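Local coordinates for EST1E (Clostridium proteoclasticum, PDB 2WTM), which hydrolyses ester bonds as a promiscuous feruloyl esterase of the alpha/beta-hydrolase fold, probably through a serine nucleophile with a Ser-His-Asp triad, at residues I6-I11 against L83-A88; K12-L17 against R61-G66. One frame throughout, in Å; residues are numbered along the deposited sequence.

Contact 1: I6-I11 against L83-A88; sequences IDCDGI and LTNILA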
ATOM      1  N   ILE A   6       9.091  -6.874  16.663  1.00 15.25           N
ATOM      2  CA  ILE A   6       9.236  -5.543  16.117  1.00 15.11           C
ATOM      3  C   ILE A   6       7.849  -4.936  16.001  1.00 14.59           C
ATOM      4  O   ILE A   6       7.002  -5.491  15.309  1.00 14.97           O
ATOM      5  CB  ILE A   6       9.929  -5.614  14.753  1.00 14.19           C
ATOM      6  CG1 ILE A   6      11.380  -6.091  14.910  1.00 14.40           C
ATOM      7  CG2 ILE A   6      10.035  -4.235  14.107  1.00 16.18           C
ATOM      8  CD1 ILE A   6      12.044  -6.413  13.636  1.00 15.85           C
ATOM      9  N   ASP A   7       7.615  -3.832  16.692  1.00 15.00           N
ATOM     10  CA  ASP A   7       6.299  -3.208  16.654  0.50 15.57           C
ATOM     11  C   ASP A   7       6.102  -2.547  15.315  1.00 15.37           C
ATOM     12  O   ASP A   7       7.002  -1.899  14.799  1.00 17.10           O
ATOM     13  CB  ASP A   7       6.135  -2.145  17.717  0.50 15.57           C
ATOM     14  CG  ASP A   7       6.001  -2.722  19.113  0.50 18.14           C
ATOM     15  OD1 ASP A   7       5.149  -3.604  19.335  0.50 20.45           O
ATOM     16  OD2 ASP A   7       6.758  -2.249  19.992  0.50 21.72           O
ATOM     17  N   CYS A   8       4.904  -2.680  14.798  1.00 14.10           N
ATOM     18  CA  CYS A   8       4.490  -1.969  13.587  1.00 14.10           C
ATOM     19  C   CYS A   8       3.123  -1.419  13.886  1.00 13.12           C
ATOM     20  O   CYS A   8       2.139  -2.084  13.677  1.00 12.06           O
ATOM     21  CB  CYS A   8       4.508  -2.961  12.395  1.00 13.72           C
ATOM     22  SG  CYS A   8       4.051  -2.139  10.777  1.00 14.42           S
ATOM     23  N   ASP A   9       3.081  -0.208  14.475  1.00 16.58           N
ATOM     24  CA  ASP A   9       1.867   0.393  14.990  1.00 16.43           C
ATOM     25  C   ASP A   9       1.151  -0.654  15.792  1.00 16.58           C
ATOM     26  O   ASP A   9       1.766  -1.186  16.749  1.00 16.56           O
ATOM     27  CB  ASP A   9       0.986   0.982  13.887  1.00 15.43           C
ATOM     28  CG  ASP A   9       1.635   2.128  13.181  1.00 20.29           C
ATOM     29  OD1 ASP A   9       2.559   2.747  13.680  1.00 22.01           O
ATOM     30  OD2 ASP A   9       1.236   2.362  12.038  1.00 23.91           O
ATOM     31  N   GLY A  10      -0.086  -0.984  15.512  1.00 17.05           N
ATOM     32  CA  GLY A  10      -0.742  -1.979  16.421  1.00 18.23           C
ATOM     33  C   GLY A  10      -0.360  -3.451  16.304  1.00 17.75           C
ATOM     34  O   GLY A  10      -0.929  -4.317  16.995  1.00 21.57           O
ATOM     35  N   ILE A  11       0.614  -3.775  15.470  1.00 14.35           N
ATOM     36  CA  ILE A  11       0.858  -5.157  15.079  1.00 13.97           C
ATOM     37  C   ILE A  11       2.285  -5.528  15.488  1.00 13.13           C
ATOM     38  O   ILE A  11       3.248  -4.931  15.018  1.00 14.09           O
ATOM     39  CB  ILE A  11       0.680  -5.273  13.549  1.00 13.10           C
ATOM     40  CG1 ILE A  11      -0.775  -4.998  13.153  1.00 14.41           C
ATOM     41  CG2 ILE A  11       1.213  -6.542  12.943  1.00 15.17           C
ATOM     42  CD1 ILE A  11      -1.748  -6.079  13.539  1.00 13.01           C
ATOM     43  N   LEU A  83       4.226  -4.595   2.891  1.00  9.34           N
ATOM     44  CA  LEU A  83       5.277  -3.600   2.533  1.00  8.65           C
ATOM     45  C   LEU A  83       5.458  -2.677   3.776  1.00  9.60           C
ATOM     46  O   LEU A  83       6.585  -2.321   4.171  1.00  8.91           O
ATOM     47  CB  LEU A  83       4.890  -2.806   1.296  1.00  9.53           C
ATOM     48  CG  LEU A  83       5.030  -3.693   0.104  1.00  8.80           C
ATOM     49  CD1 LEU A  83       4.471  -2.973  -1.019  1.00 10.38           C
ATOM     50  CD2 LEU A  83       6.485  -4.099  -0.141  1.00  9.21           C
ATOM     51  N   THR A  84       4.367  -2.313   4.439  1.00  8.10           N
ATOM     52  CA  THR A  84       4.428  -1.540   5.744  1.00  8.51           C
ATOM     53  C   THR A  84       5.331  -2.243   6.747  1.00  9.95           C
ATOM     54  O   THR A  84       6.193  -1.650   7.374  1.00 10.28           O
ATOM     55  CB  THR A  84       3.024  -1.178   6.228  1.00  9.99           C
ATOM     56  OG1 THR A  84       2.400  -0.321   5.225  1.00  9.42           O
ATOM     57  CG2 THR A  84       3.069  -0.480   7.541  1.00 10.18           C
ATOM     58  N   ASN A  85       5.047  -3.541   6.883  1.00 10.11           N
ATOM     59  CA  ASN A  85       5.794  -4.400   7.806  1.00  8.39           C
ATOM     60  C   ASN A  85       7.285  -4.372   7.481  1.00  9.83           C
ATOM     61  O   ASN A  85       8.165  -4.211   8.343  1.00  9.38           O
ATOM     62  CB  ASN A  85       5.279  -5.851   7.807  1.00  9.05           C
ATOM     63  CG  ASN A  85       3.839  -6.031   8.217  1.00  8.87           C
ATOM     64  OD1 ASN A  85       3.297  -7.083   7.987  1.00  9.86           O
ATOM     65  ND2 ASN A  85       3.277  -5.086   8.950  1.00  8.53           N
ATOM     66  N   ILE A  86       7.609  -4.551   6.230  1.00  8.79           N
ATOM     67  CA  ILE A  86       9.020  -4.571   5.825  1.00  9.23           C
ATOM     68  C   ILE A  86       9.705  -3.238   6.033  1.00  9.69           C
ATOM     69  O   ILE A  86      10.842  -3.209   6.490  1.00  9.87           O
ATOM     70  CB  ILE A  86       9.172  -5.059   4.382  1.00  8.19           C
ATOM     71  CG1 ILE A  86       8.679  -6.475   4.212  1.00  6.66           C
ATOM     72  CG2 ILE A  86      10.625  -4.903   3.855  1.00  9.74           C
ATOM     73  CD1 ILE A  86       8.439  -6.985   2.771  1.00  8.18           C
ATOM     74  N   LEU A  87       9.052  -2.112   5.759  1.00  8.84           N
ATOM     75  CA  LEU A  87       9.611  -0.784   6.088  1.00  9.37           C
ATOM     76  C   LEU A  87       9.910  -0.720   7.587  1.00 10.90           C
ATOM     77  O   LEU A  87      10.908  -0.156   7.987  1.00 10.98           O
ATOM     78  CB  LEU A  87       8.632   0.328   5.651  1.00  9.38           C
ATOM     79  CG  LEU A  87       8.494   0.501   4.179  1.00 13.54           C
ATOM     80  CD1 LEU A  87       7.508   1.652   3.894  1.00 14.66           C
ATOM     81  CD2 LEU A  87       9.693   0.562   3.349  1.00 20.79           C
ATOM     82  N   ALA A  88       9.037  -1.304   8.414  1.00 11.11           N
ATOM     83  CA  ALA A  88       9.264  -1.320   9.871  1.00 10.34           C
ATOM     84  C   ALA A  88      10.489  -2.134  10.222  1.00 12.44           C
ATOM     85  O   ALA A  88      11.261  -1.786  11.143  1.00 10.97           O
ATOM     86  CB  ALA A  88       8.083  -1.820  10.562  1.00 11.47           C
TER
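Cys8, at the end of strand 3-8, the outermost of this chain's sheet, reaches across to helix 79-93 and carries most of this contact. Its CB already touches the helix, lying 4.2 Å from CB of Ala88. SG stands anti to the backbone N (chi1 -178°), and this carries the sulfur on to the helix surface, among three residues of one face. There it meets the methyl of Ala88, with SG 4.1 Å from CB, and the methyl branch of Thr84, with SG 3.8 Å from CG2. The third neighbour is polar: ND2 of Asn85 points an N-H at SG over 3.6 Å, a weak hydrogen bond bent to 145° at the hydrogen. Thr84 and Ala88 are one i to i+4 step apart, with Asn85 beside them, so the sulfur touches all three.

The other polar ends look away from the cysteine. OG1 of Thr84 bonds back to Phe80 O, consistent with CG2 being the branch that faces the sulfur, while OD1 of Asn85 accepts from the backbone N of Tyr65. That second bond helps fix the amide with its NH2 towards Cys8. Further along the strand, CG2 of Ile6 comes within 4.0 Å of Ala88 O, a looser touch.

Past Cys8 a type II' turn to Ile11 leads into strand 11-18. This is the N-terminal hairpin packing on a helix that flanks the alpha/beta-hydrolase sheet, the segments 133° and 8.5 Å apart. Leu13 packs on both Cys8 and Asn85, Leu83 and Ile86 pack on helix 109-120, and the second subunit comes up beside Asp9 and Thr84.

Contact 2: K12-L17 against R61-G66; sequences KLNAYL and RADMYG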
ATOM      1  N   LYS A  12       2.422  -6.566  16.299  1.00 14.08           N
ATOM      2  CA  LYS A  12       3.719  -7.076  16.608  1.00 14.19           C
ATOM      3  C   LYS A  12       4.192  -8.093  15.551  1.00 12.21           C
ATOM      4  O   LYS A  12       3.532  -9.087  15.277  1.00 13.00           O
ATOM      5  CB  LYS A  12       3.632  -7.785  17.968  1.00 15.26           C
ATOM      6  CG  LYS A  12       3.415  -6.813  19.106  1.00 16.82           C
ATOM      7  CD  LYS A  12       3.672  -7.462  20.529  1.00 20.15           C
ATOM      8  CE  LYS A  12       3.756  -6.396  21.636  1.00 26.24           C
ATOM      9  NZ  LYS A  12       4.786  -5.293  21.414  1.00 29.48           N
ATOM     10  N   LEU A  13       5.393  -7.861  15.020  1.00 10.76           N
ATOM     11  CA  LEU A  13       6.032  -8.742  14.040  1.00 11.76           C
ATOM     12  C   LEU A  13       7.121  -9.607  14.717  1.00 11.67           C
ATOM     13  O   LEU A  13       8.102  -9.098  15.266  1.00 12.49           O
ATOM     14  CB  LEU A  13       6.661  -7.886  12.898  1.00 12.14           C
ATOM     15  CG  LEU A  13       5.682  -6.924  12.197  1.00 10.28           C
ATOM     16  CD1 LEU A  13       6.548  -6.087  11.350  1.00 11.27           C
ATOM     17  CD2 LEU A  13       4.667  -7.700  11.476  1.00  9.85           C
ATOM     18  N   ASN A  14       6.873 -10.896  14.701  1.00 12.07           N
ATOM     19  CA  ASN A  14       7.864 -11.857  15.202  1.00 11.70           C
ATOM     20  C   ASN A  14       9.108 -11.834  14.292  1.00 12.84           C
ATOM     21  O   ASN A  14       8.982 -11.968  13.090  1.00 11.85           O
ATOM     22  CB  ASN A  14       7.306 -13.225  15.177  1.00 11.19           C
ATOM     23  CG  ASN A  14       8.279 -14.268  15.772  1.00 15.61           C
ATOM     24  OD1 ASN A  14       8.744 -14.136  16.932  1.00 17.75           O
ATOM     25  ND2 ASN A  14       8.583 -15.305  14.975  1.00 17.91           N
ATOM     26  N   ALA A  15      10.273 -11.840  14.857  1.00 13.74           N
ATOM     27  CA  ALA A  15      11.494 -11.877  14.035  1.00 13.05           C
ATOM     28  C   ALA A  15      12.627 -12.605  14.726  1.00 16.01           C
ATOM     29  O   ALA A  15      12.677 -12.624  15.968  1.00 17.47           O
ATOM     30  CB  ALA A  15      11.894 -10.509  13.727  1.00 14.29           C
ATOM     31  N   TYR A  16      13.547 -13.129  13.927  1.00 15.85           N
ATOM     32  CA  TYR A  16      14.685 -13.900  14.454  1.00 15.24           C
ATOM     33  C   TYR A  16      15.927 -13.193  13.967  1.00 16.16           C
ATOM     34  O   TYR A  16      16.107 -13.057  12.744  1.00 14.79           O
ATOM     35  CB  TYR A  16      14.698 -15.359  13.916  1.00 16.05           C
ATOM     36  CG  TYR A  16      13.407 -16.109  14.230  1.00 15.93           C
ATOM     37  CD1 TYR A  16      13.229 -16.745  15.462  1.00 19.01           C
ATOM     38  CD2 TYR A  16      12.395 -16.194  13.315  1.00 19.23           C
ATOM     39  CE1 TYR A  16      12.066 -17.432  15.742  1.00 18.64           C
ATOM     40  CE2 TYR A  16      11.225 -16.862  13.583  1.00 19.45           C
ATOM     41  CZ  TYR A  16      11.058 -17.473  14.809  1.00 17.81           C
ATOM     42  OH  TYR A  16       9.919 -18.184  15.082  1.00 20.44           O
ATOM     43  N   LEU A  17      16.805 -12.781  14.882  1.00 15.26           N
ATOM     44  CA  LEU A  17      18.089 -12.237  14.522  1.00 17.77           C
ATOM     45  C   LEU A  17      19.133 -13.324  14.760  1.00 17.49           C
ATOM     46  O   LEU A  17      19.242 -13.845  15.897  1.00 18.47           O
ATOM     47  CB  LEU A  17      18.390 -11.015  15.396  1.00 18.05           C
ATOM     48  CG  LEU A  17      19.755 -10.361  15.200  1.00 18.70           C
ATOM     49  CD1 LEU A  17      20.037  -9.878  13.779  1.00 19.39           C
ATOM     50  CD2 LEU A  17      19.860  -9.185  16.218  1.00 22.70           C
ATOM     51  N   ARG A  61      15.132 -12.692   9.932  1.00 12.87           N
ATOM     52  CA  ARG A  61      13.968 -13.317   9.402  1.00 11.91           C
ATOM     53  C   ARG A  61      12.743 -12.721  10.066  1.00 12.89           C
ATOM     54  O   ARG A  61      12.654 -12.717  11.295  1.00 14.73           O
ATOM     55  CB  ARG A  61      13.989 -14.846   9.596  1.00 11.51           C
ATOM     56  CG  ARG A  61      15.079 -15.631   8.864  1.00 11.82           C
ATOM     57  CD  ARG A  61      15.155 -17.050   9.342  1.00 13.39           C
ATOM     58  NE  ARG A  61      15.689 -17.109  10.707  1.00 15.31           N
ATOM     59  CZ  ARG A  61      15.437 -18.088  11.549  1.00 15.10           C
ATOM     60  NH1 ARG A  61      14.602 -19.016  11.210  1.00 14.72           N
ATOM     61  NH2 ARG A  61      16.049 -18.162  12.742  1.00 17.58           N
ATOM     62  N   ALA A  62      11.759 -12.205   9.301  1.00 11.58           N
ATOM     63  CA  ALA A  62      10.575 -11.578   9.913  1.00 10.56           C
ATOM     64  C   ALA A  62       9.322 -12.247   9.390  1.00 10.13           C
ATOM     65  O   ALA A  62       9.177 -12.438   8.143  1.00 10.98           O
ATOM     66  CB  ALA A  62      10.551 -10.080   9.509  1.00  9.77           C
ATOM     67  N   ASP A  63       8.423 -12.610  10.291  1.00  9.24           N
ATOM     68  CA  ASP A  63       7.123 -13.120   9.974  1.00 10.53           C
ATOM     69  C   ASP A  63       6.229 -11.874   9.664  1.00  8.30           C
ATOM     70  O   ASP A  63       6.151 -10.919  10.442  1.00  9.42           O
ATOM     71  CB  ASP A  63       6.512 -13.886  11.144  1.00 13.11           C
ATOM     72  CG  ASP A  63       7.156 -15.229  11.373  1.00 13.34           C
ATOM     73  OD1 ASP A  63       7.747 -15.765  10.409  1.00 12.90           O
ATOM     74  OD2 ASP A  63       6.977 -15.741  12.529  1.00 15.45           O
ATOM     75  N   MET A  64       5.603 -11.893   8.508  1.00  9.72           N
ATOM     76  CA  MET A  64       4.747 -10.810   8.088  1.00 10.21           C
ATOM     77  C   MET A  64       3.372 -10.891   8.681  1.00  9.63           C
ATOM     78  O   MET A  64       2.963 -11.863   9.284  1.00  9.28           O
ATOM     79  CB  MET A  64       4.676 -10.824   6.535  1.00  9.04           C
ATOM     80  CG  MET A  64       6.080 -10.735   5.850  1.00  8.65           C
ATOM     81  SD  MET A  64       6.701  -9.050   5.977  1.00 10.37           S
ATOM     82  CE  MET A  64       7.675  -9.074   7.512  1.00  9.32           C
ATOM     83  N   TYR A  65       2.599  -9.826   8.504  1.00  9.13           N
ATOM     84  CA  TYR A  65       1.204  -9.723   9.022  1.00  7.84           C
ATOM     85  C   TYR A  65       0.486 -11.026   8.747  1.00  8.79           C
ATOM     86  O   TYR A  65       0.454 -11.537   7.616  1.00  8.48           O
ATOM     87  CB  TYR A  65       0.467  -8.568   8.297  1.00  8.20           C
ATOM     88  CG  TYR A  65      -0.923  -8.317   8.819  1.00  6.61           C
ATOM     89  CD1 TYR A  65      -1.206  -7.150   9.580  1.00  8.54           C
ATOM     90  CD2 TYR A  65      -1.961  -9.156   8.540  1.00 10.68           C
ATOM     91  CE1 TYR A  65      -2.496  -6.875  10.064  1.00  8.38           C
ATOM     92  CE2 TYR A  65      -3.279  -8.892   9.016  1.00  9.19           C
ATOM     93  CZ  TYR A  65      -3.498  -7.785   9.795  1.00 11.74           C
ATOM     94  OH  TYR A  65      -4.741  -7.437  10.225  1.00 10.79           O
ATOM     95  N   GLY A  66      -0.130 -11.584   9.776  1.00  9.75           N
ATOM     96  CA  GLY A  66      -1.004 -12.729   9.588  1.00 10.65           C
ATOM     97  C   GLY A  66      -0.323 -14.070   9.337  1.00 10.14           C
ATOM     98  O   GLY A  66      -1.010 -15.036   8.964  1.00 11.31           O
TER
HETATM   99  O   HOH W   1      17.712 -15.020  11.226  1.00 13.56           O
HETATM  100  O   HOH W   2       8.258 -18.254  12.869  1.00 18.99           O
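Tyr16 lies against the guanidinium of Arg61, with its CB and the near end of its ring overlapping one face of the group. NH2 of Arg61 is 3.3 Å from CB of Tyr16, and CG of Tyr16 sits 3.7 Å above the guanidinium plane of Arg61, displaced towards the rim. Ring and guanidinium are tilted by 27°, so this is a slanted overlap rather than a flush stack. A bend in the arginine chain at chi3 (-70°) folds the group back over the tyrosine.

Beneath these side chains the backbones make the antiparallel join that attaches strand 11-18 to strand 58-62, where the parallel part of the alpha/beta-hydrolase sheet starts. Tyr16 and Arg61 form a hydrogen-bonded pair: Tyr16 N gives to Arg61 O at 2.8 Å, and Arg61 N gives to Tyr16 O at 3.0 Å. Ala15 and Ala62 follow as a non-hydrogen-bonded pair, their methyls 4.4 Å apart from CB to CB on the other face of the sheet. Asp63, already in the loop, adds one more backbone bond, from its N to Asn14 O at 2.9 Å.

Asn14 and Asp63 also extend their side chains side by side. ND2 of Asn14 reaches OD2 of Asp63 at 3.0 Å; the bond is fairly straight (163° at the hydrogen) and leaves close to the amide plane, but meets OD2 from well above the carboxylate plane. One water joins OD2 to Tyr16 OH, which also bonds to Lys69 NZ; another accepts from Arg61 NE and probably donates to Tyr16 O.

Both charges are buried and well supplied with partners. Arg61 is held by Asp18 through NH2 and by Ser40 O through NH1, while Asp63 takes bonds from Ser40 OG and Lys69 N. With N-H donors and a water converging on OD2, the carboxylate of Asp63 probably stays ionised despite its burial.

How the contacts relate
From the N terminus, strand 3-8 turns directly into strand 11-18, so the first segments of both contacts form one hairpin at the edge of the main sheet. The chain then passes through strand 27-33 and helix 43-54 to strand 58-62, where contact 2 closes the inner loop by pairing that strand with 11-18. Helix 79-93 follows, and contact 1 closes the outer loop by bringing it against the hairpin's first strand; contact 2 is nested inside. The contacts touch through the Asp7-Lys12 salt bridge, Ile11 on Tyr65 and Ile86 on Met64. Together they fasten the N-terminal hairpin to the parallel core of the alpha/beta-hydrolase sheet and to one of its flanking helices.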